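Local coordinates for protein Lic12234 (Leptospira interrogans, PDB 4TZH) that is of unknown function but, as a leucine-rich repeat protein of a pathogen, is regarded as a virulence factor and probably works by binding other molecules, at residues Leu33-Glu38 with Pro57-Ile62; Asn51-Leu56 with Leu69-Asn74; Lys127-Leu132 with Asp150-Leu155. All blocks are in the same frame, centred on the assembly; numbering follows the deposited sequence. Where two conformers were deposited one is given.

Interaction 1 of 3, residues Leu33-Glu38 with Pro57-Ile62; sequences LPKEIE and PEEIGI. With ZN (zinc ion), chain F.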
loop_
_atom_site.group_PDB
_atom_site.type_symbol
_atom_site.label_atom_id
_atom_site.label_comp_id
_atom_site.label_asym_id
_atom_site.label_seq_id
_atom_site.Cartn_x
_atom_site.Cartn_y
_atom_site.Cartn_z
ATOM N N LEU A 33 10.615 5.368 -11.542
ATOM C CA LEU A 33 11.613 5.063 -10.531
ATOM C C LEU A 33 12.708 4.286 -11.253
ATOM O O LEU A 33 12.408 3.233 -11.814
ATOM C CB LEU A 33 10.996 4.214 -9.410
ATOM C CG LEU A 33 11.951 3.774 -8.296
ATOM C CD1 LEU A 33 12.537 5.007 -7.504
ATOM C CD2 LEU A 33 11.310 2.744 -7.377
ATOM N N PRO A 34 13.976 4.761 -11.261
ATOM C CA PRO A 34 15.038 4.047 -11.988
ATOM C C PRO A 34 15.216 2.607 -11.553
ATOM O O PRO A 34 15.106 2.315 -10.353
ATOM C CB PRO A 34 16.295 4.872 -11.665
ATOM C CG PRO A 34 15.759 6.240 -11.460
ATOM C CD PRO A 34 14.494 6.010 -10.665
ATOM N N LYS A 35 15.555 1.719 -12.509
ATOM C CA LYS A 35 15.765 0.295 -12.248
ATOM C C LYS A 35 16.896 0.045 -11.274
ATOM O O LYS A 35 16.883 -0.980 -10.598
ATOM C CB LYS A 35 16.026 -0.469 -13.582
ATOM C CG LYS A 35 14.827 -0.427 -14.539
ATOM C CD LYS A 35 15.108 -1.168 -15.841
ATOM C CE LYS A 35 13.917 -1.189 -16.771
ATOM N NZ LYS A 35 14.245 -1.880 -18.049
ATOM N N GLU A 36 17.844 0.990 -11.170
ATOM C CA GLU A 36 19.023 0.869 -10.316
ATOM C C GLU A 36 18.637 0.811 -8.840
ATOM O O GLU A 36 19.484 0.431 -8.031
ATOM C CB GLU A 36 20.038 1.988 -10.593
ATOM C CG GLU A 36 20.730 1.858 -11.943
ATOM C CD GLU A 36 19.903 2.223 -13.163
ATOM O OE1 GLU A 36 18.924 2.996 -13.024
ATOM O OE2 GLU A 36 20.233 1.727 -14.265
ATOM N N ILE A 37 17.350 1.106 -8.491
ATOM C CA ILE A 37 16.875 0.936 -7.118
ATOM C C ILE A 37 17.166 -0.509 -6.646
ATOM O O ILE A 37 17.391 -0.712 -5.453
ATOM C CB ILE A 37 15.335 1.244 -7.048
ATOM C CG1 ILE A 37 14.828 1.344 -5.590
ATOM C CG2 ILE A 37 14.463 0.199 -7.825
ATOM C CD1 ILE A 37 15.201 2.651 -4.932
ATOM N N GLU A 38 17.186 -1.512 -7.568
ATOM C CA GLU A 38 17.445 -2.888 -7.126
ATOM C C GLU A 38 18.803 -3.072 -6.449
ATOM O O GLU A 38 19.003 -4.095 -5.789
ATOM C CB GLU A 38 17.325 -3.868 -8.292
ATOM C CG GLU A 38 18.371 -3.665 -9.355
ATOM C CD GLU A 38 18.271 -4.675 -10.480
ATOM O OE1 GLU A 38 17.738 -5.784 -10.247
ATOM O OE2 GLU A 38 18.703 -4.343 -11.604
ATOM N N PRO A 57 8.827 -0.137 -11.103
ATOM C CA PRO A 57 9.543 -1.087 -11.963
ATOM C C PRO A 57 9.457 -2.502 -11.387
ATOM O O PRO A 57 9.297 -2.677 -10.173
ATOM C CB PRO A 57 10.983 -0.568 -11.902
ATOM C CG PRO A 57 11.084 0.145 -10.553
ATOM C CD PRO A 57 9.747 0.791 -10.397
ATOM N N GLU A 58 9.616 -3.504 -12.234
ATOM C CA GLU A 58 9.617 -4.886 -11.766
ATOM C C GLU A 58 10.765 -5.131 -10.788
ATOM O O GLU A 58 10.692 -6.045 -9.979
ATOM C CB GLU A 58 9.757 -5.842 -12.959
ATOM C CG GLU A 58 8.519 -5.871 -13.834
ATOM C CD GLU A 58 8.684 -6.815 -15.020
ATOM O OE1 GLU A 58 9.449 -6.481 -15.952
ATOM O OE2 GLU A 58 8.142 -7.941 -14.956
ATOM N N GLU A 59 11.818 -4.312 -10.864
ATOM C CA GLU A 59 12.979 -4.370 -9.951
ATOM C C GLU A 59 12.609 -4.128 -8.500
ATOM O O GLU A 59 13.402 -4.479 -7.613
ATOM C CB GLU A 59 14.050 -3.361 -10.373
ATOM C CG GLU A 59 14.826 -3.776 -11.612
ATOM C CD GLU A 59 14.168 -3.588 -12.971
ATOM O OE1 GLU A 59 13.036 -3.059 -13.035
ATOM O OE2 GLU A 59 14.787 -3.991 -13.982
ATOM N N ILE A 60 11.410 -3.604 -8.226
ATOM C CA ILE A 60 11.011 -3.377 -6.835
ATOM C C ILE A 60 11.015 -4.680 -6.038
ATOM O O ILE A 60 11.258 -4.650 -4.833
ATOM C CB ILE A 60 9.609 -2.676 -6.773
ATOM C CG1 ILE A 60 9.372 -1.971 -5.414
ATOM C CG2 ILE A 60 8.450 -3.633 -7.076
ATOM C CD1 ILE A 60 10.021 -0.572 -5.348
ATOM N N GLY A 61 10.738 -5.798 -6.684
ATOM C CA GLY A 61 10.665 -7.063 -5.977
ATOM C C GLY A 61 11.982 -7.550 -5.402
ATOM O O GLY A 61 11.985 -8.478 -4.597
ATOM N N ILE A 62 13.125 -6.922 -5.793
ATOM C CA ILE A 62 14.431 -7.301 -5.235
ATOM C C ILE A 62 14.584 -6.746 -3.814
ATOM O O ILE A 62 15.440 -7.212 -3.045
ATOM C CB ILE A 62 15.565 -6.802 -6.191
ATOM C CG1 ILE A 62 15.424 -7.401 -7.607
ATOM C CG2 ILE A 62 17.006 -7.019 -5.627
ATOM C CD1 ILE A 62 15.441 -8.978 -7.697
HETATM ZN ZN ZN F . 6.962 -8.814 -13.706
HETATM O O HOH W 1 17.503 -4.304 -14.076
#
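K35 and E59 meet obliquely, and it is the lysine's aliphatic stem, not its ammonium group, that touches the carboxylate: CD of K35 lies 3.4 Å from OE2 of E59, while NZ of K35 stays 4.6 Å from that same oxygen. E59 gets there by folding back on itself. Its chain bends at chi2 (78°), which lays the carboxylate across CB, CG and CD of K35 and brings its CG to 3.6 Å from the backbone O of K35. The same CG also touches the extended E38, whose CD packs against it at 3.7 Å. The two carboxylates stand almost perpendicular, 88° between their planes, and one water donates to both, at 2.7 Å from E38 OE2 and 2.7 Å from E59 OE2; it probably eases the repulsion between them. E38 also runs side by side with I62, whose CG2 sits 3.5 Å from the E38 backbone O. Below these polar ends the contact turns apolar: the P57 ring crosses L33, with CD of P57 3.8 Å from CB of L33, and the methyl ends of L33 and I60 meet with their side chains at about a right angle. E58 faces elsewhere and shares a zinc ion with E82. Short 3-10 segments packed side by side, each following a proline, are typical of the convex face of a leucine-rich repeat solenoid.

Interaction 2 of 3, residues Asn51-Leu56 with Leu69-Asn74; sequences NELTTL and LDISRN. With ZN (zinc ion), chain C.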
loop_
_atom_site.group_PDB
_atom_site.type_symbol
_atom_site.label_atom_id
_atom_site.label_comp_id
_atom_site.label_asym_id
_atom_site.label_seq_id
_atom_site.Cartn_x
_atom_site.Cartn_y
_atom_site.Cartn_z
ATOM N N ASN A 51 5.303 12.565 -6.460
ATOM C CA ASN A 51 6.012 12.472 -7.713
ATOM C C ASN A 51 4.959 12.312 -8.825
ATOM O O ASN A 51 3.769 12.613 -8.604
ATOM C CB ASN A 51 7.052 11.348 -7.718
ATOM C CG ASN A 51 8.262 11.714 -6.927
ATOM O OD1 ASN A 51 9.061 12.566 -7.340
ATOM N ND2 ASN A 51 8.505 11.045 -5.790
ATOM N N GLU A 52 5.390 11.897 -10.015
ATOM C CA GLU A 52 4.490 11.713 -11.149
ATOM C C GLU A 52 4.502 10.232 -11.591
ATOM O O GLU A 52 4.445 9.931 -12.779
ATOM C CB GLU A 52 4.907 12.647 -12.308
ATOM C CG GLU A 52 4.940 14.119 -11.914
ATOM C CD GLU A 52 5.471 15.056 -12.984
ATOM O OE1 GLU A 52 6.373 14.629 -13.741
ATOM O OE2 GLU A 52 5.062 16.239 -13.012
ATOM N N LEU A 53 4.652 9.296 -10.630
ATOM C CA LEU A 53 4.772 7.886 -10.997
ATOM C C LEU A 53 3.438 7.303 -11.428
ATOM O O LEU A 53 2.403 7.639 -10.863
ATOM C CB LEU A 53 5.306 7.073 -9.811
ATOM C CG LEU A 53 6.667 7.473 -9.261
ATOM C CD1 LEU A 53 6.976 6.697 -7.967
ATOM C CD2 LEU A 53 7.762 7.156 -10.242
ATOM N N THR A 54 3.458 6.394 -12.403
ATOM C CA THR A 54 2.249 5.685 -12.808
ATOM C C THR A 54 2.288 4.207 -12.408
ATOM O O THR A 54 1.244 3.544 -12.358
ATOM C CB THR A 54 1.978 5.861 -14.295
ATOM O OG1 THR A 54 3.047 5.283 -15.028
ATOM C CG2 THR A 54 1.809 7.325 -14.692
ATOM N N THR A 55 3.479 3.709 -12.088
ATOM C CA THR A 55 3.695 2.322 -11.665
ATOM C C THR A 55 5.033 2.242 -11.000
ATOM O O THR A 55 5.700 3.270 -10.774
ATOM C CB THR A 55 3.597 1.336 -12.865
ATOM O OG1 THR A 55 3.541 -0.020 -12.358
ATOM C CG2 THR A 55 4.744 1.505 -13.897
ATOM N N LEU A 56 5.450 1.013 -10.662
ATOM C CA LEU A 56 6.762 0.751 -10.116
ATOM C C LEU A 56 7.487 -0.197 -11.043
ATOM O O LEU A 56 6.841 -1.028 -11.685
ATOM C CB LEU A 56 6.676 0.093 -8.727
ATOM C CG LEU A 56 6.042 0.935 -7.636
ATOM C CD1 LEU A 56 5.934 0.110 -6.387
ATOM C CD2 LEU A 56 6.889 2.175 -7.354
ATOM N N LEU A 69 6.650 1.503 2.547
ATOM C CA LEU A 69 6.657 2.009 1.185
ATOM C C LEU A 69 5.604 3.093 1.121
ATOM O O LEU A 69 4.399 2.833 1.343
ATOM C CB LEU A 69 6.318 0.861 0.218
ATOM C CG LEU A 69 6.249 1.206 -1.261
ATOM C CD1 LEU A 69 7.545 1.867 -1.745
ATOM C CD2 LEU A 69 5.981 -0.064 -2.072
ATOM N N ASP A 70 6.053 4.305 0.815
ATOM C CA ASP A 70 5.178 5.471 0.702
ATOM C C ASP A 70 5.158 5.918 -0.755
ATOM O O ASP A 70 6.151 6.462 -1.229
ATOM C CB ASP A 70 5.687 6.591 1.600
ATOM C CG ASP A 70 4.999 7.915 1.338
ATOM O OD1 ASP A 70 3.914 7.902 0.763
ATOM O OD2 ASP A 70 5.579 8.948 1.716
ATOM N N ILE A 71 4.057 5.643 -1.438
ATOM C CA ILE A 71 3.879 6.064 -2.838
ATOM C C ILE A 71 2.688 6.978 -2.948
ATOM O O ILE A 71 2.048 7.060 -3.986
ATOM C CB ILE A 71 3.693 4.924 -3.843
ATOM C CG1 ILE A 71 4.235 3.614 -3.291
ATOM C CG2 ILE A 71 4.295 5.348 -5.186
ATOM C CD1 ILE A 71 3.940 2.349 -4.199
ATOM N N SER A 72 2.400 7.676 -1.870
ATOM C CA SER A 72 1.263 8.582 -1.857
ATOM C C SER A 72 1.422 9.735 -2.816
ATOM O O SER A 72 2.537 10.119 -3.130
ATOM C CB SER A 72 1.039 9.115 -0.450
ATOM O OG SER A 72 2.159 9.832 0.044
ATOM N N ARG A 73 0.298 10.294 -3.268
ATOM C CA ARG A 73 0.326 11.506 -4.114
ATOM C C ARG A 73 1.117 11.303 -5.399
ATOM O O ARG A 73 2.022 12.092 -5.751
ATOM C CB ARG A 73 0.783 12.747 -3.328
ATOM C CG ARG A 73 -0.216 13.137 -2.240
ATOM C CD ARG A 73 0.057 14.516 -1.638
ATOM N NE ARG A 73 0.108 15.540 -2.675
ATOM C CZ ARG A 73 0.572 16.770 -2.489
ATOM N NH1 ARG A 73 1.039 17.140 -1.300
ATOM N NH2 ARG A 73 0.583 17.639 -3.492
ATOM N N ASN A 74 0.765 10.239 -6.135
ATOM C CA ASN A 74 1.362 9.997 -7.448
ATOM C C ASN A 74 0.177 9.791 -8.383
ATOM O O ASN A 74 -0.921 10.297 -8.104
ATOM C CB ASN A 74 2.300 8.787 -7.418
ATOM C CG ASN A 74 3.637 9.164 -6.894
ATOM O OD1 ASN A 74 4.483 9.627 -7.647
ATOM N ND2 ASN A 74 3.904 8.959 -5.605
HETATM ZN ZN ZN C . 6.948 9.335 3.027
#
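The asparagine turn of a leucine-rich repeat, the bend that follows each short strand, joins these segments, and N74 is its centre. Its OD1 accepts from the backbone N of L53 at 3.0 Å in a nearly straight bond (164°), the donor tilted only 18° from the carbonyl plane; N51 N adds a weak second bond to the same oxygen. Turned the other way, ND2 of N74 donates to O of I71 at 3.1 Å, within its own turn, and also to O of L48 in the preceding repeat. With chi1 at -82°, the amide lies inward, alongside L53 and pointing the same way, so it is held from both ends in a buried setting. N51 plays the equivalent part one repeat earlier, bonding through its amide to L48, L25, N28 and L30. Deeper in, CD1 of L56 packs against CD2 of L69 at 4.3 Å. At the strand end, OD1 of D70 accepts from the backbone N of S72, an Asx turn, and also from S72 OG, while D70 OD2 binds a zinc ion at 1.9 Å together with H47. Asparagines hydrogen-bonded to the backbone of successive coils, over a leucine core, are the hallmark of the leucine-rich repeat fold.

Interaction 3 of 3, residues Lys127-Leu132 with Asp150-Leu155; sequences KEIGQL and DELGQL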
loop_
_atom_site.group_PDB
_atom_site.type_symbol
_atom_site.label_atom_id
_atom_site.label_comp_id
_atom_site.label_asym_id
_atom_site.label_seq_id
_atom_site.Cartn_x
_atom_site.Cartn_y
_atom_site.Cartn_z
ATOM N N LYS A 127 -10.872 -10.335 -4.162
ATOM C CA LYS A 127 -11.120 -11.351 -3.135
ATOM C C LYS A 127 -9.854 -11.671 -2.327
ATOM O O LYS A 127 -9.943 -11.978 -1.136
ATOM C CB LYS A 127 -11.716 -12.632 -3.759
ATOM C CG LYS A 127 -10.831 -13.304 -4.803
ATOM C CD LYS A 127 -11.598 -14.390 -5.572
ATOM C CE LYS A 127 -10.702 -15.037 -6.608
ATOM N NZ LYS A 127 -11.481 -15.797 -7.626
ATOM N N GLU A 128 -8.678 -11.540 -2.966
ATOM C CA GLU A 128 -7.383 -11.823 -2.360
ATOM C C GLU A 128 -7.043 -10.866 -1.225
ATOM O O GLU A 128 -6.085 -11.116 -0.496
ATOM C CB GLU A 128 -6.257 -11.875 -3.413
ATOM C CG GLU A 128 -6.407 -13.021 -4.408
ATOM C CD GLU A 128 -7.353 -12.787 -5.572
ATOM O OE1 GLU A 128 -7.864 -11.654 -5.718
ATOM O OE2 GLU A 128 -7.553 -13.736 -6.368
ATOM N N ILE A 129 -7.820 -9.775 -1.046
ATOM C CA ILE A 129 -7.615 -8.866 0.085
ATOM C C ILE A 129 -7.746 -9.623 1.427
ATOM O O ILE A 129 -7.072 -9.278 2.392
ATOM C CB ILE A 129 -8.568 -7.635 0.015
ATOM C CG1 ILE A 129 -8.083 -6.491 0.943
ATOM C CG2 ILE A 129 -10.020 -8.003 0.358
ATOM C CD1 ILE A 129 -7.037 -5.649 0.377
ATOM N N GLY A 130 -8.573 -10.675 1.450
ATOM C CA GLY A 130 -8.790 -11.476 2.646
ATOM C C GLY A 130 -7.593 -12.296 3.065
ATOM O O GLY A 130 -7.618 -12.908 4.136
ATOM N N GLN A 131 -6.518 -12.297 2.241
ATOM C CA GLN A 131 -5.299 -13.023 2.562
ATOM C C GLN A 131 -4.372 -12.218 3.475
ATOM O O GLN A 131 -3.364 -12.758 3.950
ATOM C CB GLN A 131 -4.530 -13.393 1.284
ATOM C CG GLN A 131 -5.265 -14.390 0.384
ATOM C CD GLN A 131 -4.664 -14.524 -0.993
ATOM O OE1 GLN A 131 -3.554 -14.050 -1.289
ATOM N NE2 GLN A 131 -5.395 -15.187 -1.879
ATOM N N LEU A 132 -4.685 -10.924 3.706
ATOM C CA LEU A 132 -3.825 -10.046 4.518
ATOM C C LEU A 132 -4.065 -10.271 5.992
ATOM O O LEU A 132 -4.644 -9.447 6.687
ATOM C CB LEU A 132 -4.032 -8.587 4.115
ATOM C CG LEU A 132 -3.648 -8.301 2.662
ATOM C CD1 LEU A 132 -3.996 -6.876 2.312
ATOM C CD2 LEU A 132 -2.137 -8.542 2.426
ATOM N N ASP A 150 -16.978 -10.393 0.482
ATOM C CA ASP A 150 -17.189 -11.125 1.736
ATOM C C ASP A 150 -15.868 -11.561 2.366
ATOM O O ASP A 150 -15.783 -11.657 3.592
ATOM C CB ASP A 150 -18.087 -12.352 1.523
ATOM C CG ASP A 150 -19.511 -12.044 1.118
ATOM O OD1 ASP A 150 -19.956 -10.895 1.330
ATOM O OD2 ASP A 150 -20.194 -12.959 0.622
ATOM N N GLU A 151 -14.817 -11.769 1.531
ATOM C CA GLU A 151 -13.492 -12.168 1.999
ATOM C C GLU A 151 -12.865 -11.141 2.939
ATOM O O GLU A 151 -11.966 -11.491 3.692
ATOM C CB GLU A 151 -12.552 -12.480 0.824
ATOM C CG GLU A 151 -12.924 -13.743 0.051
ATOM C CD GLU A 151 -13.954 -13.580 -1.048
ATOM O OE1 GLU A 151 -14.492 -12.461 -1.218
ATOM O OE2 GLU A 151 -14.215 -14.581 -1.756
ATOM N N LEU A 152 -13.372 -9.891 2.961
ATOM C CA LEU A 152 -12.858 -8.909 3.914
ATOM C C LEU A 152 -13.072 -9.390 5.352
ATOM O O LEU A 152 -12.274 -9.109 6.244
ATOM C CB LEU A 152 -13.502 -7.539 3.676
ATOM C CG LEU A 152 -12.682 -6.341 4.135
ATOM C CD1 LEU A 152 -11.458 -6.148 3.275
ATOM C CD2 LEU A 152 -13.498 -5.071 4.075
ATOM N N GLY A 153 -14.114 -10.196 5.547
ATOM C CA GLY A 153 -14.417 -10.767 6.849
ATOM C C GLY A 153 -13.370 -11.741 7.355
ATOM O O GLY A 153 -13.386 -12.106 8.532
ATOM N N GLN A 154 -12.428 -12.164 6.472
ATOM C CA GLN A 154 -11.339 -13.058 6.855
ATOM C C GLN A 154 -10.239 -12.318 7.597
ATOM O O GLN A 154 -9.346 -12.967 8.147
ATOM C CB GLN A 154 -10.739 -13.768 5.621
ATOM C CG GLN A 154 -11.735 -14.671 4.881
ATOM C CD GLN A 154 -11.276 -15.069 3.488
ATOM O OE1 GLN A 154 -10.162 -14.753 3.025
ATOM N NE2 GLN A 154 -12.143 -15.776 2.776
ATOM N N LEU A 155 -10.269 -10.961 7.590
ATOM C CA LEU A 155 -9.212 -10.158 8.220
ATOM C C LEU A 155 -9.482 -10.041 9.716
ATOM O O LEU A 155 -10.006 -9.044 10.199
ATOM C CB LEU A 155 -9.116 -8.771 7.550
ATOM C CG LEU A 155 -8.906 -8.780 6.034
ATOM C CD1 LEU A 155 -8.869 -7.361 5.515
ATOM C CD2 LEU A 155 -7.635 -9.505 5.645
#
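K127 opens the contact with its backbone and the root of its side chain: its carbonyl O lies 3.3 Å from CB of E151, and its CB sits 3.6 Å from CD of E151. The glutamate is bent at chi2 (86°), which folds its carboxylate back over that lysine CB instead of sending it outward. The lysine tail heads off elsewhere, and NZ of K127 remains 6.6 Å from OE2 of E151, too far for a salt bridge. Next comes I129, on the buried side of the turn. It lies side by side with L152, both pointing the same way, with CG2 of I129 at 3.7 Å from CD1 of L152. G130, which has no side chain, is where the backbones draw together, its CA 3.3 Å from O of E151. The side chain of Q154 lies against the carbonyl of this glycine, with CB of Q154 3.6 Å from O of G130. L132 ends the segment over L155, whose CD2 branch rests against two carbonyl oxygens, 3.2 Å from O of L132 and 3.3 Å from O of I129. Each segment is a 3-10 turn held by its own backbone bonds. The first lies between strands 114-116 and 137-139, the second between 137-139 and 160-162, so they are successive turns on the side of the solenoid away from the parallel sheet; L152 also touches L125, L155 touches L135, and the backbone O of L155 accepts from Q183.

Overall arrangement
From the N terminus, the chain passes strand 22-24 and enters 33-38, which interaction 1 joins to 57-62 one repeat later, closing a loop that carries strand 45-47. Interaction 2 opens inside that loop, at 51-56, and closes beyond it at 69-74, so the two cross along the chain; they also touch, L53 CD2 packing 3.6 Å from L33 N. Interaction 1 ties one convex turn to the next, interaction 2 one asparagine bend to the next, and the L33-L53 touch links the two layers. Interaction 3 follows in series, closing a loop round strand 137-139. It lies on the opposite side of the chain's centre, about 28 Å from interaction 1 between centres, and repeats its turn-on-turn packing.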